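PDB 7DRG: PA0821 from Pseudomonas aeruginosa, which probably acts as the immunity protein (antitoxin) that protects the bacterium from a VRR-NUC nuclease effector of its type VI secretion system. Local coordinates for residues 36-41 with 150-155; 94-99 with 111-116; 141-146 with 215-220; 270-275 with 288-293. One frame throughout, in Å; residues are numbered along the deposited sequence.

Contact 1 of 4, residues 36-41 with 150-155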
loop_
_atom_site.group_PDB
_atom_site.type_symbol
_atom_site.label_atom_id
_atom_site.label_comp_id
_atom_site.label_asym_id
_atom_site.label_seq_id
_atom_site.Cartn_x
_atom_site.Cartn_y
_atom_site.Cartn_z
ATOM N N ALA B 36 -7.675 5.926 12.158
ATOM C CA ALA B 36 -7.079 7.025 11.383
ATOM C C ALA B 36 -8.156 7.791 10.622
ATOM O O ALA B 36 -9.058 7.185 10.157
ATOM C CB ALA B 36 -6.044 6.473 10.432
ATOM N N VAL B 37 -8.003 9.103 10.514
ATOM C CA VAL B 37 -8.974 9.886 9.715
ATOM C C VAL B 37 -8.191 10.896 8.886
ATOM O O VAL B 37 -7.345 11.540 9.410
ATOM C CB VAL B 37 -10.084 10.534 10.553
ATOM C CG1 VAL B 37 -9.535 11.435 11.621
ATOM C CG2 VAL B 37 -11.076 11.281 9.678
ATOM N N LEU B 38 -8.480 10.930 7.601
ATOM C CA LEU B 38 -7.816 11.860 6.677
ATOM C C LEU B 38 -8.393 13.255 6.900
ATOM O O LEU B 38 -9.581 13.410 6.876
ATOM C CB LEU B 38 -8.010 11.388 5.234
ATOM C CG LEU B 38 -7.215 12.135 4.169
ATOM C CD1 LEU B 38 -5.719 12.091 4.408
ATOM C CD2 LEU B 38 -7.561 11.641 2.786
ATOM N N CYS B 39 -7.513 14.212 7.112
ATOM C CA CYS B 39 -7.965 15.568 7.377
ATOM C C CYS B 39 -6.944 16.555 6.822
ATOM O O CYS B 39 -5.934 16.172 6.221
ATOM C CB CYS B 39 -8.199 15.764 8.880
ATOM S SG CYS B 39 -6.699 15.529 9.850
ATOM N N LEU B 40 -7.234 17.839 7.001
ATOM C CA LEU B 40 -6.319 18.914 6.636
ATOM C C LEU B 40 -5.630 19.383 7.913
ATOM O O LEU B 40 -6.260 20.016 8.765
ATOM C CB LEU B 40 -7.081 20.048 5.962
ATOM C CG LEU B 40 -6.320 21.339 5.678
ATOM C CD1 LEU B 40 -5.052 21.059 4.896
ATOM C CD2 LEU B 40 -7.239 22.290 4.911
ATOM N N ARG B 41 -4.340 19.086 8.036
ATOM C CA ARG B 41 -3.595 19.322 9.264
ATOM C C ARG B 41 -2.450 20.292 9.022
ATOM O O ARG B 41 -1.772 20.227 7.988
ATOM C CB ARG B 41 -3.041 18.011 9.828
ATOM C CG ARG B 41 -2.424 18.134 11.221
ATOM C CD ARG B 41 -2.106 16.739 11.790
ATOM N NE ARG B 41 -0.944 16.121 11.155
ATOM C CZ ARG B 41 -0.642 14.830 11.309
ATOM N NH1 ARG B 41 -1.433 14.066 12.042
ATOM N NH2 ARG B 41 0.434 14.311 10.739
ATOM N N VAL B 150 -8.650 20.462 10.512
ATOM C CA VAL B 150 -10.085 20.518 10.238
ATOM C C VAL B 150 -10.436 19.396 9.268
ATOM O O VAL B 150 -9.561 18.864 8.566
ATOM C CB VAL B 150 -10.500 21.888 9.650
ATOM C CG1 VAL B 150 -10.093 23.043 10.577
ATOM C CG2 VAL B 150 -9.915 22.064 8.237
ATOM N N PRO B 151 -11.718 19.031 9.186
ATOM C CA PRO B 151 -12.135 17.997 8.232
ATOM C C PRO B 151 -12.012 18.468 6.794
ATOM O O PRO B 151 -12.071 19.662 6.495
ATOM C CB PRO B 151 -13.606 17.745 8.592
ATOM C CG PRO B 151 -13.784 18.318 9.959
ATOM C CD PRO B 151 -12.812 19.432 10.085
ATOM N N LEU B 152 -11.853 17.498 5.894
ATOM C CA LEU B 152 -11.788 17.819 4.471
ATOM C C LEU B 152 -13.089 18.442 3.980
ATOM O O LEU B 152 -13.070 19.349 3.141
ATOM C CB LEU B 152 -11.460 16.562 3.665
ATOM C CG LEU B 152 -10.118 15.890 3.958
ATOM C CD1 LEU B 152 -9.870 14.768 2.954
ATOM C CD2 LEU B 152 -8.973 16.875 3.912
ATOM N N LEU B 153 -14.229 17.961 4.479
ATOM C CA LEU B 153 -15.505 18.522 4.047
ATOM C C LEU B 153 -15.650 19.960 4.522
ATOM O O LEU B 153 -16.185 20.807 3.797
ATOM C CB LEU B 153 -16.667 17.664 4.554
ATOM C CG LEU B 153 -18.071 18.100 4.116
ATOM C CD1 LEU B 153 -18.200 18.091 2.587
ATOM C CD2 LEU B 153 -19.137 17.222 4.755
ATOM N N TYR B 154 -15.166 20.258 5.728
ATOM C CA TYR B 154 -15.161 21.641 6.188
ATOM C C TYR B 154 -14.327 22.513 5.259
ATOM O O TYR B 154 -14.738 23.620 4.887
ATOM C CB TYR B 154 -14.636 21.728 7.627
ATOM C CG TYR B 154 -14.799 23.116 8.192
ATOM C CD1 TYR B 154 -15.969 23.486 8.832
ATOM C CD2 TYR B 154 -13.802 24.069 8.038
ATOM C CE1 TYR B 154 -16.134 24.760 9.320
ATOM C CE2 TYR B 154 -13.960 25.354 8.520
ATOM C CZ TYR B 154 -15.127 25.689 9.165
ATOM O OH TYR B 154 -15.299 26.966 9.645
ATOM N N GLN B 155 -13.139 22.032 4.887
ATOM C CA GLN B 155 -12.274 22.782 3.983
ATOM C C GLN B 155 -12.957 23.052 2.648
ATOM O O GLN B 155 -12.845 24.156 2.103
ATOM C CB GLN B 155 -10.954 22.031 3.776
ATOM C CG GLN B 155 -10.134 22.533 2.587
ATOM C CD GLN B 155 -9.631 23.958 2.762
ATOM O OE1 GLN B 155 -9.523 24.459 3.880
ATOM N NE2 GLN B 155 -9.305 24.607 1.651
HETATM O O HOH W 1 -11.704 14.877 7.230
#
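An antiparallel pairing at the point where strand 144-151 gives way to helix 152-157 joins Leu40 to Val150. The two residues form a hydrogen-bonded pair: Leu40 N gives its hydrogen to Val150 O at 3.0 Å, almost straight down the carbonyl bond, with a C=O...N angle of 173°. The return bond from Val150 N to Leu40 O is just as short but arrives tilted out of the carbonyl plane. On the sheet face shared by these two residues, Leu40 CB lies 4.2 Å from Val150 CG2, and Phe162 of helix 161-173 packs on both. Pro151 takes the N-cap position and the chain turns into the helix, whose first residue, Leu152, reaches back to strand 34-46. Its CG stands anti to the carbonyl carbon (chi1 -62°), which lays CD2 over the backbone of 36-41, 3.6 Å from Cys39 C, while CD1 meets Leu38 CD2 at 3.9 Å. Gln155, a turn into the helix, lays its bent chain obliquely across Leu40 CD2, with OE1 3.3 Å from that CD2; its NE2 is hydrogen-bonded to Pro159 O. The separation between strand and helix start is bridged by one water, which donates to Leu38 O at 2.6 Å and accepts from Leu152 N at 2.9 Å.

Contact 2 of 4, residues 94-99 with 111-116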
loop_
_atom_site.group_PDB
_atom_site.type_symbol
_atom_site.label_atom_id
_atom_site.label_comp_id
_atom_site.label_asym_id
_atom_site.label_seq_id
_atom_site.Cartn_x
_atom_site.Cartn_y
_atom_site.Cartn_z
ATOM N N GLN B 94 -11.731 23.083 31.838
ATOM C CA GLN B 94 -11.506 24.484 32.145
ATOM C C GLN B 94 -11.046 25.218 30.890
ATOM O O GLN B 94 -10.500 24.603 29.970
ATOM C CB GLN B 94 -10.443 24.625 33.227
ATOM C CG GLN B 94 -10.797 23.998 34.558
ATOM C CD GLN B 94 -9.654 24.093 35.546
ATOM O OE1 GLN B 94 -8.654 23.385 35.424
ATOM N NE2 GLN B 94 -9.786 24.985 36.519
ATOM N N PRO B 95 -11.252 26.534 30.824
ATOM C CA PRO B 95 -10.675 27.309 29.722
ATOM C C PRO B 95 -9.171 27.115 29.655
ATOM O O PRO B 95 -8.497 26.965 30.677
ATOM C CB PRO B 95 -11.031 28.757 30.081
ATOM C CG PRO B 95 -12.276 28.628 30.877
ATOM C CD PRO B 95 -12.118 27.359 31.681
ATOM N N LEU B 96 -8.648 27.116 28.427
ATOM C CA LEU B 96 -7.213 26.932 28.243
ATOM C C LEU B 96 -6.416 27.985 29.008
ATOM O O LEU B 96 -5.399 27.662 29.627
ATOM C CB LEU B 96 -6.863 26.948 26.750
ATOM C CG LEU B 96 -5.407 26.655 26.400
ATOM C CD1 LEU B 96 -5.013 25.289 26.944
ATOM C CD2 LEU B 96 -5.204 26.688 24.890
ATOM N N ARG B 97 -6.881 29.242 29.012
ATOM C CA ARG B 97 -6.167 30.285 29.750
ATOM C C ARG B 97 -6.116 29.993 31.245
ATOM O O ARG B 97 -5.154 30.379 31.923
ATOM C CB ARG B 97 -6.822 31.648 29.511
ATOM C CG ARG B 97 -6.634 32.178 28.097
ATOM C CD ARG B 97 -7.496 33.410 27.815
ATOM N NE ARG B 97 -7.651 33.629 26.378
ATOM C CZ ARG B 97 -6.795 34.312 25.637
ATOM N NH1 ARG B 97 -5.723 34.848 26.200
ATOM N NH2 ARG B 97 -7.024 34.448 24.339
ATOM N N GLU B 98 -7.138 29.323 31.779
ATOM C CA GLU B 98 -7.140 29.005 33.200
ATOM C C GLU B 98 -6.140 27.900 33.513
ATOM O O GLU B 98 -5.448 27.951 34.535
ATOM C CB GLU B 98 -8.552 28.618 33.644
ATOM C CG GLU B 98 -8.724 28.401 35.148
ATOM C CD GLU B 98 -8.769 29.693 35.962
ATOM O OE1 GLU B 98 -9.029 30.778 35.400
ATOM O OE2 GLU B 98 -8.546 29.611 37.189
HETATM N N MSE B 99 -6.036 26.902 32.640
HETATM C CA MSE B 99 -5.086 25.819 32.856
HETATM C C MSE B 99 -3.654 26.325 32.694
HETATM O O MSE B 99 -2.764 25.944 33.459
HETATM C CB MSE B 99 -5.375 24.658 31.904
HETATM C CG MSE B 99 -6.645 23.914 32.272
HETATM SE SE MSE B 99 -6.970 22.394 31.096
HETATM C CE MSE B 99 -7.482 23.374 29.475
ATOM N N PHE B 111 -1.553 19.648 25.747
ATOM C CA PHE B 111 -2.986 19.829 25.546
ATOM C C PHE B 111 -3.336 19.298 24.172
ATOM O O PHE B 111 -2.847 19.821 23.165
ATOM C CB PHE B 111 -3.399 21.304 25.643
ATOM C CG PHE B 111 -3.071 21.946 26.958
ATOM C CD1 PHE B 111 -3.926 21.811 28.040
ATOM C CD2 PHE B 111 -1.915 22.700 27.107
ATOM C CE1 PHE B 111 -3.630 22.407 29.249
ATOM C CE2 PHE B 111 -1.609 23.294 28.321
ATOM C CZ PHE B 111 -2.469 23.147 29.391
ATOM N N CYS B 112 -4.192 18.285 24.121
ATOM C CA CYS B 112 -4.617 17.716 22.845
ATOM C C CYS B 112 -6.137 17.634 22.825
ATOM O O CYS B 112 -6.722 16.767 23.482
ATOM C CB CYS B 112 -3.989 16.345 22.626
ATOM S SG CYS B 112 -4.419 15.663 21.023
ATOM N N TYR B 113 -6.770 18.538 22.077
ATOM C CA TYR B 113 -8.213 18.533 21.889
ATOM C C TYR B 113 -8.541 17.719 20.650
ATOM O O TYR B 113 -7.963 17.953 19.580
ATOM C CB TYR B 113 -8.753 19.951 21.710
ATOM C CG TYR B 113 -8.625 20.854 22.917
ATOM C CD1 TYR B 113 -7.476 21.610 23.127
ATOM C CD2 TYR B 113 -9.666 20.968 23.829
ATOM C CE1 TYR B 113 -7.371 22.466 24.226
ATOM C CE2 TYR B 113 -9.568 21.826 24.927
ATOM C CZ TYR B 113 -8.419 22.555 25.117
ATOM O OH TYR B 113 -8.325 23.399 26.199
ATOM N N THR B 114 -9.469 16.774 20.789
ATOM C CA THR B 114 -9.849 15.912 19.674
ATOM C C THR B 114 -11.363 15.901 19.517
ATOM O O THR B 114 -12.105 16.389 20.370
ATOM C CB THR B 114 -9.338 14.476 19.857
ATOM O OG1 THR B 114 -10.037 13.846 20.938
ATOM C CG2 THR B 114 -7.840 14.448 20.128
ATOM N N SER B 115 -11.819 15.309 18.408
ATOM C CA SER B 115 -13.240 15.249 18.086
ATOM C C SER B 115 -13.734 13.822 17.876
ATOM O O SER B 115 -14.844 13.635 17.370
ATOM C CB SER B 115 -13.544 16.086 16.834
ATOM O OG SER B 115 -12.834 15.576 15.713
ATOM N N GLY B 116 -12.962 12.813 18.263
ATOM C CA GLY B 116 -13.451 11.450 18.135
ATOM C C GLY B 116 -14.663 11.215 19.022
ATOM O O GLY B 116 -14.758 11.747 20.128
HETATM O O HOH W 2 -10.729 23.896 27.458
#
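Met99, a selenomethionine on helix 96-101, faces Phe111 and Tyr113 on strand 109-114, and its side chain runs past the Phe111 ring and ends at the Tyr113 hydroxyl. CB starts beside the far end of the phenyl ring, 3.9 Å from Phe111 CE1. CG carries the selenium past the rim of the ring: SE is 3.8 Å from Phe111 CE1 and sits 77° off the ring normal, an edge-on Met-aromatic contact. A bend at the last torsion (chi3 -72°) then turns CE to Tyr113, where it ends 3.4 Å from Tyr113 OH. Leu96, one helical turn earlier, deals with the face instead. Its CD1 stands 3.8 Å from the centroid of the Phe111 ring and 8° off the normal, a CH-pi contact centred on the ring, while its CB borders Tyr113 OH. Phe62 of helix 52-69 stacks on the Tyr113 ring, and Leu76 of strand 75-77 touches both Met99 and Tyr113. The phenol oxygen lies among carbon atoms here, yet it has a polar partner: a water in the plane of the Tyr113 ring, 2.8 Å from OH, donates to Gln94 O at 2.6 Å. Helix and strand therefore meet through dispersion and weak CH-pi and selenium-aromatic attraction, while one water makes the polar link between the buried Tyr113 OH and Gln94 O.

Contact 3 of 4, residues 141-146 with 215-220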
loop_
_atom_site.group_PDB
_atom_site.type_symbol
_atom_site.label_atom_id
_atom_site.label_comp_id
_atom_site.label_asym_id
_atom_site.label_seq_id
_atom_site.Cartn_x
_atom_site.Cartn_y
_atom_site.Cartn_z
ATOM N N HIS B 141 16.741 21.105 24.419
ATOM C CA HIS B 141 15.499 20.599 23.827
ATOM C C HIS B 141 14.474 21.732 23.798
ATOM O O HIS B 141 13.531 21.779 24.588
ATOM C CB HIS B 141 14.984 19.397 24.611
ATOM C CG HIS B 141 15.824 18.164 24.460
ATOM N ND1 HIS B 141 15.402 16.917 24.871
ATOM C CD2 HIS B 141 17.064 17.990 23.944
ATOM C CE1 HIS B 141 16.345 16.028 24.614
ATOM N NE2 HIS B 141 17.364 16.653 24.053
ATOM N N ASP B 142 14.651 22.650 22.845
ATOM C CA ASP B 142 13.951 23.932 22.873
ATOM C C ASP B 142 12.818 24.068 21.860
ATOM O O ASP B 142 12.201 25.134 21.792
ATOM C CB ASP B 142 14.950 25.083 22.678
ATOM C CG ASP B 142 15.668 25.033 21.337
ATOM O OD1 ASP B 142 15.442 24.087 20.558
ATOM O OD2 ASP B 142 16.462 25.959 21.059
ATOM N N LEU B 143 12.509 23.032 21.091
ATOM C CA LEU B 143 11.555 23.151 19.994
ATOM C C LEU B 143 10.214 22.560 20.413
ATOM O O LEU B 143 10.139 21.380 20.780
ATOM C CB LEU B 143 12.091 22.453 18.744
ATOM C CG LEU B 143 11.364 22.800 17.446
ATOM C CD1 LEU B 143 11.423 24.305 17.200
ATOM C CD2 LEU B 143 11.990 22.018 16.301
ATOM N N SER B 144 9.169 23.379 20.366
ATOM C CA SER B 144 7.807 22.968 20.670
ATOM C C SER B 144 6.997 22.846 19.378
ATOM O O SER B 144 7.444 23.226 18.292
ATOM C CB SER B 144 7.159 23.963 21.637
ATOM O OG SER B 144 7.877 24.000 22.870
ATOM N N VAL B 145 5.792 22.290 19.497
ATOM C CA VAL B 145 4.977 21.972 18.326
ATOM C C VAL B 145 3.528 22.341 18.595
ATOM O O VAL B 145 2.987 22.020 19.656
ATOM C CB VAL B 145 5.070 20.478 17.948
ATOM C CG1 VAL B 145 4.096 20.157 16.816
ATOM C CG2 VAL B 145 6.494 20.096 17.559
ATOM N N LEU B 146 2.898 23.003 17.628
ATOM C CA LEU B 146 1.449 23.146 17.574
ATOM C C LEU B 146 0.959 22.438 16.323
ATOM O O LEU B 146 1.437 22.731 15.223
ATOM C CB LEU B 146 1.023 24.618 17.525
ATOM C CG LEU B 146 -0.460 24.868 17.239
ATOM C CD1 LEU B 146 -1.349 24.264 18.321
ATOM C CD2 LEU B 146 -0.746 26.359 17.117
ATOM N N LEU B 215 7.476 14.039 18.411
ATOM C CA LEU B 215 8.578 13.094 18.586
ATOM C C LEU B 215 9.795 13.487 17.761
ATOM O O LEU B 215 10.927 13.188 18.156
ATOM C CB LEU B 215 8.154 11.675 18.196
ATOM C CG LEU B 215 6.968 11.011 18.893
ATOM C CD1 LEU B 215 6.901 9.532 18.521
ATOM C CD2 LEU B 215 7.053 11.195 20.393
ATOM N N LEU B 216 9.585 14.135 16.613
ATOM C CA LEU B 216 10.693 14.547 15.760
ATOM C C LEU B 216 11.418 15.771 16.305
ATOM O O LEU B 216 12.636 15.902 16.116
ATOM C CB LEU B 216 10.177 14.848 14.346
ATOM C CG LEU B 216 9.548 13.697 13.551
ATOM C CD1 LEU B 216 8.916 14.201 12.259
ATOM C CD2 LEU B 216 10.596 12.630 13.256
ATOM N N ALA B 217 10.694 16.644 17.015
ATOM C CA ALA B 217 11.110 18.035 17.191
ATOM C C ALA B 217 12.484 18.177 17.842
ATOM O O ALA B 217 13.246 19.086 17.493
ATOM C CB ALA B 217 10.058 18.779 18.012
ATOM N N ASN B 218 12.814 17.326 18.811
ATOM C CA ASN B 218 14.060 17.513 19.550
ATOM C C ASN B 218 15.003 16.323 19.422
ATOM O O ASN B 218 15.862 16.114 20.286
ATOM C CB ASN B 218 13.766 17.841 21.013
ATOM C CG ASN B 218 13.082 19.190 21.163
ATOM O OD1 ASN B 218 13.704 20.235 20.990
ATOM N ND2 ASN B 218 11.790 19.168 21.448
ATOM N N THR B 219 14.862 15.552 18.349
ATOM C CA THR B 219 15.844 14.541 18.005
ATOM C C THR B 219 17.122 15.211 17.500
ATOM O O THR B 219 17.080 16.332 16.986
ATOM C CB THR B 219 15.292 13.618 16.923
ATOM O OG1 THR B 219 14.991 14.389 15.753
ATOM C CG2 THR B 219 14.032 12.919 17.405
ATOM N N PRO B 220 18.273 14.541 17.624
ATOM C CA PRO B 220 19.503 15.112 17.050
ATOM C C PRO B 220 19.403 15.349 15.554
ATOM O O PRO B 220 20.033 16.275 15.031
ATOM C CB PRO B 220 20.572 14.059 17.379
ATOM C CG PRO B 220 19.997 13.249 18.485
ATOM C CD PRO B 220 18.516 13.242 18.275
HETATM O O HOH W 3 15.773 21.315 19.614
#
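A side-chain amide pairs with backbone where Asn218, in the type I turn from Leu216 to Thr219 that overlaps the last residue of helix 213-216, meets Leu143, next to Ser144 of strand 144-151. Asn218 grips both polar backbone atoms of one residue. Its CG stands anti to the carbonyl carbon (chi1 -66°), carrying the amide to Leu143. OD1 takes the hydrogen of Leu143 N at 3.0 Å, on a lone pair in the carbonyl plane. At 2.8 Å, ND2 donates to an in-plane lone pair of Leu143 O, which itself lies 20° out of the plane of the Asn218 amide. Two bonds to one residue fix the rotation of the amide and leave little doubt about which end is oxygen. The tight, buried side continues with Ala217, whose CB fits against Val145 CG2 at 3.8 Å and whose carbonyl O lies 3.4 Å from Leu143 CD2; Tyr45 of strand 34-46 packs on Leu143 and Val145 as well. Toward solvent the contact is looser. The exposed His141 ring crosses Asn218 obliquely, its plane only 14° from that of the amide, with Asn218 CB over one face, 4.0 Å from His141 CG. Asp142 approaches Asn218 through water, its other carboxylate oxygen, OD2, being in a salt bridge with Lys47. That water lies 2.9 Å from Asp142 OD1 and 2.7 Å from Asn218 OD1.

Contact 4 of 4, residues 270-275 with 288-293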
loop_
_atom_site.group_PDB
_atom_site.type_symbol
_atom_site.label_atom_id
_atom_site.label_comp_id
_atom_site.label_asym_id
_atom_site.label_seq_id
_atom_site.Cartn_x
_atom_site.Cartn_y
_atom_site.Cartn_z
ATOM N N ILE B 270 4.360 29.604 1.989
ATOM C CA ILE B 270 4.168 29.361 0.563
ATOM C C ILE B 270 2.942 28.479 0.401
ATOM O O ILE B 270 2.827 27.447 1.068
ATOM C CB ILE B 270 5.406 28.696 -0.058
ATOM C CG1 ILE B 270 6.657 29.526 0.228
ATOM C CG2 ILE B 270 5.208 28.479 -1.565
ATOM C CD1 ILE B 270 7.942 28.870 -0.210
ATOM N N GLN B 271 2.022 28.885 -0.472
ATOM C CA GLN B 271 0.850 28.087 -0.813
ATOM C C GLN B 271 1.091 27.461 -2.180
ATOM O O GLN B 271 1.273 28.178 -3.169
ATOM C CB GLN B 271 -0.419 28.943 -0.820
ATOM C CG GLN B 271 -1.655 28.197 -1.333
ATOM C CD GLN B 271 -2.909 29.064 -1.358
ATOM O OE1 GLN B 271 -2.959 30.127 -0.731
ATOM N NE2 GLN B 271 -3.932 28.605 -2.069
ATOM N N ALA B 272 1.111 26.131 -2.233
ATOM C CA ALA B 272 1.408 25.406 -3.469
ATOM C C ALA B 272 0.104 24.879 -4.055
ATOM O O ALA B 272 -0.297 23.748 -3.791
ATOM C CB ALA B 272 2.393 24.269 -3.203
ATOM N N GLY B 273 -0.541 25.686 -4.892
ATOM C CA GLY B 273 -1.728 25.245 -5.593
ATOM C C GLY B 273 -3.017 25.757 -4.968
ATOM O O GLY B 273 -3.048 26.302 -3.862
ATOM N N ALA B 274 -4.109 25.540 -5.715
ATOM C CA ALA B 274 -5.417 26.092 -5.372
ATOM C C ALA B 274 -6.068 25.372 -4.206
ATOM O O ALA B 274 -7.013 25.902 -3.611
ATOM C CB ALA B 274 -6.343 26.028 -6.594
ATOM N N TYR B 275 -5.597 24.174 -3.884
ATOM C CA TYR B 275 -6.115 23.373 -2.785
ATOM C C TYR B 275 -5.061 22.337 -2.433
ATOM O O TYR B 275 -4.136 22.107 -3.217
ATOM C CB TYR B 275 -7.443 22.690 -3.164
ATOM C CG TYR B 275 -7.501 22.147 -4.577
ATOM C CD1 TYR B 275 -6.723 21.064 -4.968
ATOM C CD2 TYR B 275 -8.356 22.710 -5.511
ATOM C CE1 TYR B 275 -6.784 20.568 -6.263
ATOM C CE2 TYR B 275 -8.428 22.225 -6.798
ATOM C CZ TYR B 275 -7.642 21.156 -7.169
ATOM O OH TYR B 275 -7.723 20.683 -8.458
ATOM N N ALA B 288 1.795 18.042 -9.080
ATOM C CA ALA B 288 2.664 18.982 -9.786
ATOM C C ALA B 288 3.070 20.193 -8.949
ATOM O O ALA B 288 4.261 20.554 -8.979
ATOM C CB ALA B 288 1.999 19.433 -11.098
ATOM N N PRO B 289 2.182 20.865 -8.205
ATOM C CA PRO B 289 2.663 22.021 -7.432
ATOM C C PRO B 289 3.667 21.622 -6.360
ATOM O O PRO B 289 4.626 22.361 -6.107
ATOM C CB PRO B 289 1.375 22.622 -6.843
ATOM C CG PRO B 289 0.267 22.077 -7.689
ATOM C CD PRO B 289 0.719 20.708 -8.093
ATOM N N TYR B 290 3.495 20.453 -5.740
ATOM C CA TYR B 290 4.446 20.031 -4.716
ATOM C C TYR B 290 5.787 19.650 -5.330
ATOM O O TYR B 290 6.837 19.879 -4.723
ATOM C CB TYR B 290 3.907 18.846 -3.917
ATOM C CG TYR B 290 2.643 19.052 -3.094
ATOM C CD1 TYR B 290 1.797 20.142 -3.288
ATOM C CD2 TYR B 290 2.301 18.125 -2.105
ATOM C CE1 TYR B 290 0.637 20.295 -2.530
ATOM C CE2 TYR B 290 1.157 18.271 -1.350
ATOM C CZ TYR B 290 0.329 19.354 -1.562
ATOM O OH TYR B 290 -0.811 19.493 -0.794
ATOM N N VAL B 291 5.770 19.030 -6.518
ATOM C CA VAL B 291 7.022 18.675 -7.186
ATOM C C VAL B 291 7.856 19.923 -7.445
ATOM O O VAL B 291 9.073 19.947 -7.215
ATOM C CB VAL B 291 6.733 17.917 -8.494
ATOM C CG1 VAL B 291 7.981 17.880 -9.393
ATOM C CG2 VAL B 291 6.231 16.529 -8.197
ATOM N N LEU B 292 7.211 20.981 -7.935
ATOM C CA LEU B 292 7.945 22.199 -8.249
ATOM C C LEU B 292 8.480 22.871 -6.987
ATOM O O LEU B 292 9.625 23.341 -6.963
ATOM C CB LEU B 292 7.055 23.149 -9.048
ATOM C CG LEU B 292 6.699 22.669 -10.457
ATOM C CD1 LEU B 292 5.674 23.600 -11.077
ATOM C CD2 LEU B 292 7.946 22.565 -11.338
ATOM N N LEU B 293 7.682 22.912 -5.917
ATOM C CA LEU B 293 8.172 23.526 -4.690
ATOM C C LEU B 293 9.261 22.679 -4.044
ATOM O O LEU B 293 10.257 23.218 -3.547
ATOM C CB LEU B 293 7.019 23.751 -3.716
ATOM C CG LEU B 293 7.441 24.433 -2.413
ATOM C CD1 LEU B 293 8.047 25.810 -2.673
ATOM C CD2 LEU B 293 6.256 24.555 -1.501
#
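Apolar contacts carry this strand-to-helix packing, in which Ala272 of strand 267-272 presses its CB against helix 288-297. That methyl lies 4.1 Å from Pro289 CB and 4.2 Å from both Tyr290 CD1 and Leu293 CD2. Further back along the strand, Ile270 CD1 meets Leu293 CD1 at 3.9 Å, the two side chains crossing at a slant; Leu293 CG stands anti to its own nitrogen (chi1 -178°), which sends both methyls toward Ile270. Backbone-to-side-chain contacts come next. Ala272 O points at the edge of the Tyr290 ring, in its plane and 3.8 Å from Tyr290 CE1, and has Pro289 CB at 3.7 Å; this buried carbonyl has no hydrogen-bond partner in the model. Gly273 N lies 4.1 Å from Pro289 CB, at a positive phi of 101° that suits glycine. Polar bonds lie to the flanks: Gln271 NE2 donates to Gly273 O, and Tyr290 OH is hydrogen-bonded to Tyr277 N. The axes of strand 270-272 and helix 288-293 approach to 8.8 Å, with an angle of 137° between their N-to-C directions. Phe259 of strand 259-264 touches Ala272 and Leu293, and on the helix Pro289 and Leu292 meet Leu345 of helix 338-348.

In the fold
Contacts 1 and 3 share strand 144-151 and lie at its two ends, 24 Å apart between centres and on opposite sides of the chain's centre; strand 34-46 supplies one segment of contact 1 and packs, through Tyr45, on contact 3. Contact 2 is nested in the loop that contact 1 closes, and its strand 109-114 reaches strand 144-151 through strand 126-131. Contact 4 follows later in the sequence, on strand 267-272, which connects to strand 34-46 by way of 233-237 and 177-180. Contacts 2 and 4 are the farthest apart, 33 Å between centres, whereas contact 1 lies 19 Å from each. Antiparallel strand pairing thus connects all four regions; apart from the adjoining segments of contacts 1 and 3, the contacts do not touch.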